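Local structure of carbohydrate deacetylase Agd3 (Neosartorya fumigata, 6NWZ) at residues D100-N103 / Q104-Y108; K341-L344 / G345-T348; Y498-T502 / P503-V507. The protein probably removes acetyl groups from the N-acetylated sugars of the exopolysaccharide galactosaminogalactan, a deacetylation required for biofilm formation by this fungus. All blocks are in the same frame, centred on the assembly; numbering follows the deposited sequence.

Contact 1: D100-N103 / Q104-Y108; sequences DQWN and QLYAY
Four i to i+4 hydrogen bonds, from the N-H groups of Gln104, Leu105, Tyr106 and Ala107 to the carbonyls of Asp100, Gln101, Trp102 and Asn103, make this part of helix 99-112 regular alpha-helix. One turn apart on its outer side, Asp100 and Gln104 join through their side chains: NE2 of Gln104 donates to OD1 of Asp100 at 2.8 Å. With CG anti to the backbone N (chi1 179°) the Asp100 carboxylate stands out from the helix, and the extended Gln104 chain reaches back toward the helix start to meet it; the N-H points somewhat off line, with an angle of 136° at the hydrogen. Trp102 and Tyr106 form the aromatic pair. Their rings are inclined at 43°, and CE3 of the indole lies 3.8 Å from CZ of the phenol. The Trp102 carbonyl O also sits over one face of the Tyr106 ring, toward its rim, while NE1 of Trp102 donates to Ser95. Leu105, the buried member, turns its CD1 toward the indole and packs on Met116 and Ile30 of neighbouring strands. The helix is thus amphipathic: leucine suits the sheet side, the Asp100 carboxylate suits the exposed side, where the Gln104 amide pairs with it, and the electron-rich Tyr106 ring suits its cation-pi partner Arg209.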
# COMPACT_ATOMS: atom_id res chain seq x y z
N ASP A 100 -34.41 -20.82 -7.28
CA ASP A 100 -33.98 -21.23 -8.61
C ASP A 100 -32.71 -20.51 -9.04
O ASP A 100 -31.88 -21.09 -9.75
CB ASP A 100 -35.11 -21.01 -9.62
CG ASP A 100 -34.72 -21.41 -11.03
OD1 ASP A 100 -34.15 -20.56 -11.75
OD2 ASP A 100 -34.96 -22.57 -11.41
N GLN A 101 -32.54 -19.25 -8.62
CA GLN A 101 -31.33 -18.52 -8.95
C GLN A 101 -30.11 -19.12 -8.25
O GLN A 101 -29.04 -19.24 -8.86
CB GLN A 101 -31.48 -17.04 -8.60
CG GLN A 101 -32.57 -16.34 -9.39
CD GLN A 101 -32.57 -14.84 -9.18
OE1 GLN A 101 -32.75 -14.35 -8.07
NE2 GLN A 101 -32.36 -14.10 -10.26
N TRP A 102 -30.26 -19.50 -6.98
CA TRP A 102 -29.15 -20.14 -6.28
C TRP A 102 -28.80 -21.49 -6.91
O TRP A 102 -27.63 -21.88 -6.90
CB TRP A 102 -29.49 -20.32 -4.80
CG TRP A 102 -29.26 -19.09 -3.99
CD1 TRP A 102 -30.19 -18.19 -3.57
CD2 TRP A 102 -28.00 -18.62 -3.50
NE1 TRP A 102 -29.59 -17.19 -2.84
CE2 TRP A 102 -28.25 -17.43 -2.78
CE3 TRP A 102 -26.68 -19.09 -3.59
CZ2 TRP A 102 -27.23 -16.70 -2.16
CZ3 TRP A 102 -25.67 -18.36 -2.97
CH2 TRP A 102 -25.96 -17.18 -2.27
N ASN A 103 -29.79 -22.19 -7.46
CA ASN A 103 -29.51 -23.46 -8.12
C ASN A 103 -28.80 -23.27 -9.45
O ASN A 103 -27.96 -24.10 -9.83
CB ASN A 103 -30.81 -24.25 -8.31
CG ASN A 103 -31.34 -24.82 -7.01
OD1 ASN A 103 -30.58 -25.09 -6.08
ND2 ASN A 103 -32.66 -25.01 -6.93
N GLN A 104 -29.11 -22.19 -10.17
CA GLN A 104 -28.33 -21.86 -11.37
C GLN A 104 -26.87 -21.64 -11.02
O GLN A 104 -25.97 -22.09 -11.75
CB GLN A 104 -28.91 -20.62 -12.06
CG GLN A 104 -30.35 -20.75 -12.51
CD GLN A 104 -30.87 -19.47 -13.13
OE1 GLN A 104 -30.25 -18.91 -14.03
NE2 GLN A 104 -32.01 -18.99 -12.63
N LEU A 105 -26.60 -20.94 -9.92
CA LEU A 105 -25.22 -20.72 -9.50
C LEU A 105 -24.54 -22.03 -9.12
O LEU A 105 -23.39 -22.26 -9.49
CB LEU A 105 -25.18 -19.72 -8.34
CG LEU A 105 -25.70 -18.31 -8.64
CD1 LEU A 105 -25.67 -17.45 -7.40
CD2 LEU A 105 -24.89 -17.67 -9.76
N TYR A 106 -25.25 -22.90 -8.39
CA TYR A 106 -24.67 -24.19 -8.04
C TYR A 106 -24.46 -25.05 -9.28
O TYR A 106 -23.45 -25.77 -9.38
CB TYR A 106 -25.57 -24.92 -7.04
CG TYR A 106 -25.79 -24.20 -5.73
CD1 TYR A 106 -24.88 -23.26 -5.27
CD2 TYR A 106 -26.92 -24.45 -4.96
CE1 TYR A 106 -25.08 -22.59 -4.07
CE2 TYR A 106 -27.14 -23.78 -3.77
CZ TYR A 106 -26.22 -22.86 -3.33
OH TYR A 106 -26.43 -22.20 -2.14
N ALA A 107 -25.39 -25.00 -10.23
CA ALA A 107 -25.24 -25.76 -11.46
C ALA A 107 -24.04 -25.27 -12.27
O ALA A 107 -23.31 -26.08 -12.86
CB ALA A 107 -26.52 -25.68 -12.29
N TYR A 108 -23.83 -23.96 -12.30
CA TYR A 108 -22.67 -23.42 -12.99
C TYR A 108 -21.37 -23.89 -12.34
O TYR A 108 -20.42 -24.26 -13.04
CB TYR A 108 -22.74 -21.89 -13.02
CG TYR A 108 -21.56 -21.24 -13.70
CD1 TYR A 108 -21.33 -21.41 -15.06
CD2 TYR A 108 -20.67 -20.44 -12.98
CE1 TYR A 108 -20.25 -20.82 -15.69
CE2 TYR A 108 -19.59 -19.83 -13.60
CZ TYR A 108 -19.38 -20.03 -14.95
OH TYR A 108 -18.31 -19.43 -15.57

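Contact 2: K341-L344 / G345-T348; sequences KKPL and GTGT. With NAG (2-acetamido-2-deoxy-beta-D-glucopyranose), chain B.
Thr346 and Pro343 meet through hydrogen bonds that converge on one acceptor. The carbonyl O of Pro343 receives OG1 of Thr346 at 2.8 Å, with the hydroxyl only 16° off the carbonyl plane, and a weak bond from Thr346 N at 3.4 Å. The hydroxyl reaches it because OG1 lies between the backbone N and the carbonyl carbon (chi1 68°), which turns it back over the chain while CG2 rests near Pro343 CB.

The backbone bond closes a type II beta turn from Pro343 to Thr346. Pro343 supplies the carbonyl at the first position, Leu344 holds the second, and Gly345 occupies the third with phi 92°, where a CB would collide with the carbonyl O of Leu344.

The charged interaction belongs to Lys342. Its chain sets out anti to the backbone N, bends at chi3 and runs past the Thr346 side chain in the opposite direction, its CG 3.7 Å from OG1. NZ then donates to the Thr346 carbonyl O at 2.9 Å, approaching from above the carbonyl plane. Asp442 forms a salt bridge with the same ammonium group and also accepts from Gly345 N, while Ala398 O takes another bond from NZ; these partners satisfy a buried lysine and tie the turn to helix 441-449, through Asp442, and to the loop of Ala398.

Contact with carbohydrate comes last: OG1 of Thr348 and O6 of the NAG share a hydrogen bond of 3.2 Å, and Gly347 CA approaches C6. This sugar belongs to a glycan attached to the protein itself, with Asn397 among its neighbours.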
# COMPACT_ATOMS: atom_id res chain seq x y z
N LYS A 341 -5.47 27.71 -3.71
CA LYS A 341 -5.12 27.81 -5.13
C LYS A 341 -4.70 29.24 -5.43
O LYS A 341 -5.52 30.16 -5.36
CB LYS A 341 -6.30 27.39 -6.00
CG LYS A 341 -6.11 27.63 -7.48
CD LYS A 341 -7.26 27.03 -8.28
CE LYS A 341 -7.32 27.59 -9.69
NZ LYS A 341 -6.04 27.40 -10.43
N LYS A 342 -3.43 29.43 -5.76
CA LYS A 342 -2.93 30.77 -6.03
C LYS A 342 -3.39 31.23 -7.40
O LYS A 342 -3.25 30.49 -8.38
CB LYS A 342 -1.41 30.82 -5.95
CG LYS A 342 -0.86 32.24 -5.89
CD LYS A 342 0.56 32.33 -6.41
CE LYS A 342 0.59 32.28 -7.93
NZ LYS A 342 1.92 32.65 -8.48
N PRO A 343 -3.96 32.43 -7.52
CA PRO A 343 -4.26 32.98 -8.85
C PRO A 343 -2.98 33.14 -9.65
O PRO A 343 -2.00 33.70 -9.18
CB PRO A 343 -4.91 34.33 -8.53
CG PRO A 343 -5.41 34.20 -7.13
CD PRO A 343 -4.43 33.31 -6.43
N LEU A 344 -3.01 32.61 -10.88
CA LEU A 344 -1.81 32.60 -11.72
C LEU A 344 -1.32 34.02 -11.98
O LEU A 344 -2.11 34.94 -12.23
CB LEU A 344 -2.11 31.89 -13.04
CG LEU A 344 -2.77 30.51 -12.94
CD1 LEU A 344 -3.30 30.09 -14.31
CD2 LEU A 344 -1.79 29.48 -12.41
N GLY A 345 -0.00 34.20 -11.93
CA GLY A 345 0.62 35.47 -12.23
C GLY A 345 0.84 36.39 -11.05
O GLY A 345 1.50 37.42 -11.20
N THR A 346 0.31 36.05 -9.87
CA THR A 346 0.43 36.90 -8.70
C THR A 346 1.58 36.42 -7.82
O THR A 346 2.36 35.54 -8.19
CB THR A 346 -0.90 36.92 -7.93
OG1 THR A 346 -1.14 35.63 -7.36
CG2 THR A 346 -2.04 37.29 -8.86
N GLY A 347 1.68 36.99 -6.62
CA GLY A 347 2.72 36.66 -5.67
C GLY A 347 3.87 37.65 -5.71
O GLY A 347 3.96 38.53 -6.57
N THR A 348 4.79 37.48 -4.75
CA THR A 348 5.97 38.32 -4.64
C THR A 348 7.20 37.46 -4.38
O THR A 348 7.15 36.53 -3.57
CB THR A 348 5.82 39.36 -3.52
OG1 THR A 348 4.60 40.08 -3.70
CG2 THR A 348 6.98 40.34 -3.54
C1 NAG B . -0.44 35.85 -1.43
C2 NAG B . -1.04 36.40 -0.13
C3 NAG B . -1.57 37.82 -0.33
C4 NAG B . -0.48 38.71 -0.92
C5 NAG B . 0.04 38.09 -2.21
C6 NAG B . 1.17 38.87 -2.84
C7 NAG B . -1.90 34.56 1.25
C8 NAG B . -3.11 33.76 1.63
N2 NAG B . -2.10 35.53 0.35
O3 NAG B . -2.01 38.34 0.91
O4 NAG B . -1.01 40.00 -1.19
O5 NAG B . 0.55 36.77 -1.93
O6 NAG B . 2.18 39.18 -1.89
O7 NAG B . -0.79 34.33 1.72

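Contact 3: Y498-T502 / P503-V507; sequences YNCDT and PACTV
The carbonyl O of Thr502 receives the N-H of Thr506 at 3.3 Å, nearly straight at 170°, and a weak bond from Cys505 N. Thr502 is the N-cap of helix 503-513: its OG1 accepts from Cys505 N at 3.1 Å, satisfying an amide of the first turn that has no preceding helical carbonyl to bind. The hydroxyl lies between the backbone N and the carbonyl carbon (chi1 63°), which aims it at that amide. Threonine suits the post because its short side chain brings an oxygen back to the chain, and Pro503 suits the first helical position because no hydrogen bond is asked of its nitrogen there. Its ring packs on Phe520 and Ile569 of two other helices. A disulfide between Cys500 and Cys505 ties the incoming loop to this first turn. The SG of Cys505 projects anti to its backbone N, back toward the loop. The carboxylate of Asp501, between cap and cystine, makes a salt bridge with Arg551. The Thr506 methyl CG2 packs beside the disulfide, 3.6 Å from CB of Cys500. The two sulfur atoms, SG of Cys500 and SG of Cys505, are 2.1 Å apart, with a chi3 of -74°.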
# COMPACT_ATOMS: atom_id res chain seq x y z
N TYR A 498 6.63 15.26 12.42
CA TYR A 498 7.76 15.85 11.70
C TYR A 498 8.70 16.61 12.62
O TYR A 498 9.88 16.77 12.30
CB TYR A 498 7.25 16.78 10.60
CG TYR A 498 6.95 18.19 11.09
CD1 TYR A 498 5.78 18.47 11.79
CD2 TYR A 498 7.84 19.23 10.85
CE1 TYR A 498 5.50 19.76 12.23
CE2 TYR A 498 7.57 20.52 11.28
CZ TYR A 498 6.40 20.78 11.98
OH TYR A 498 6.14 22.06 12.41
N ASN A 499 8.19 17.13 13.74
CA ASN A 499 8.96 17.99 14.62
C ASN A 499 9.27 17.29 15.94
O ASN A 499 9.31 17.92 17.00
CB ASN A 499 8.22 19.30 14.86
CG ASN A 499 6.82 19.10 15.41
OD1 ASN A 499 6.24 18.02 15.27
ND2 ASN A 499 6.26 20.13 16.03
N CYS A 500 9.51 15.98 15.88
CA CYS A 500 9.78 15.19 17.07
C CYS A 500 11.02 14.33 16.88
O CYS A 500 11.26 13.81 15.79
CB CYS A 500 8.59 14.31 17.42
SG CYS A 500 7.37 15.17 18.41
N ASP A 501 11.79 14.19 17.96
CA ASP A 501 13.03 13.43 17.94
C ASP A 501 13.13 12.40 19.06
O ASP A 501 14.14 11.70 19.13
CB ASP A 501 14.23 14.38 18.01
CG ASP A 501 14.23 15.23 19.27
OD1 ASP A 501 13.16 15.39 19.88
OD2 ASP A 501 15.31 15.74 19.66
N THR A 502 12.13 12.29 19.93
CA THR A 502 12.13 11.35 21.04
C THR A 502 10.76 10.71 21.15
O THR A 502 9.77 11.27 20.65
CB THR A 502 12.48 12.04 22.37
OG1 THR A 502 11.47 13.01 22.68
CG2 THR A 502 13.84 12.72 22.30
N PRO A 503 10.66 9.54 21.79
CA PRO A 503 9.33 8.99 22.06
C PRO A 503 8.44 9.92 22.87
O PRO A 503 7.25 10.05 22.57
CB PRO A 503 9.64 7.70 22.84
CG PRO A 503 11.00 7.31 22.37
CD PRO A 503 11.74 8.61 22.17
N ALA A 504 9.00 10.60 23.88
CA ALA A 504 8.23 11.54 24.68
C ALA A 504 7.60 12.62 23.81
O ALA A 504 6.46 13.03 24.04
CB ALA A 504 9.12 12.17 25.75
N CYS A 505 8.34 13.11 22.82
CA CYS A 505 7.82 14.16 21.95
C CYS A 505 6.61 13.68 21.17
O CYS A 505 5.54 14.29 21.22
CB CYS A 505 8.92 14.66 21.02
SG CYS A 505 8.46 16.03 19.92
N THR A 506 6.76 12.58 20.41
CA THR A 506 5.66 12.10 19.58
C THR A 506 4.43 11.77 20.43
O THR A 506 3.30 12.12 20.05
CB THR A 506 6.07 10.87 18.77
OG1 THR A 506 6.96 10.05 19.54
CG2 THR A 506 6.72 11.27 17.46
N VAL A 507 4.63 11.10 21.56
CA VAL A 507 3.51 10.75 22.42
C VAL A 507 2.79 12.01 22.89
O VAL A 507 1.56 12.08 22.91
CB VAL A 507 3.98 9.88 23.60
CG1 VAL A 507 2.85 9.66 24.58
CG2 VAL A 507 4.50 8.55 23.09

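In the fold
Along the chain the three contacts follow in series. Contact 1 lies on helix 99-112 within the CBM87 range, whereas contacts 2 and 3 both belong to the deacetylase range. The centre of contact 1 is about 62 Å from that of contact 2 and about 58 Å from that of contact 3, and contacts 1 and 3 lie on opposite sides of the chain's centre. Contacts 2 and 3 are closer, about 35 Å between centres and about 21 Å between nearest atoms. Contact 2 is in the loop between helices 317-321 and 362-366; contact 3 starts helix 503-513 after strand 487-492. The spread is consistent with an elongated protein whose probable carbohydrate-binding and catalytic parts are separate.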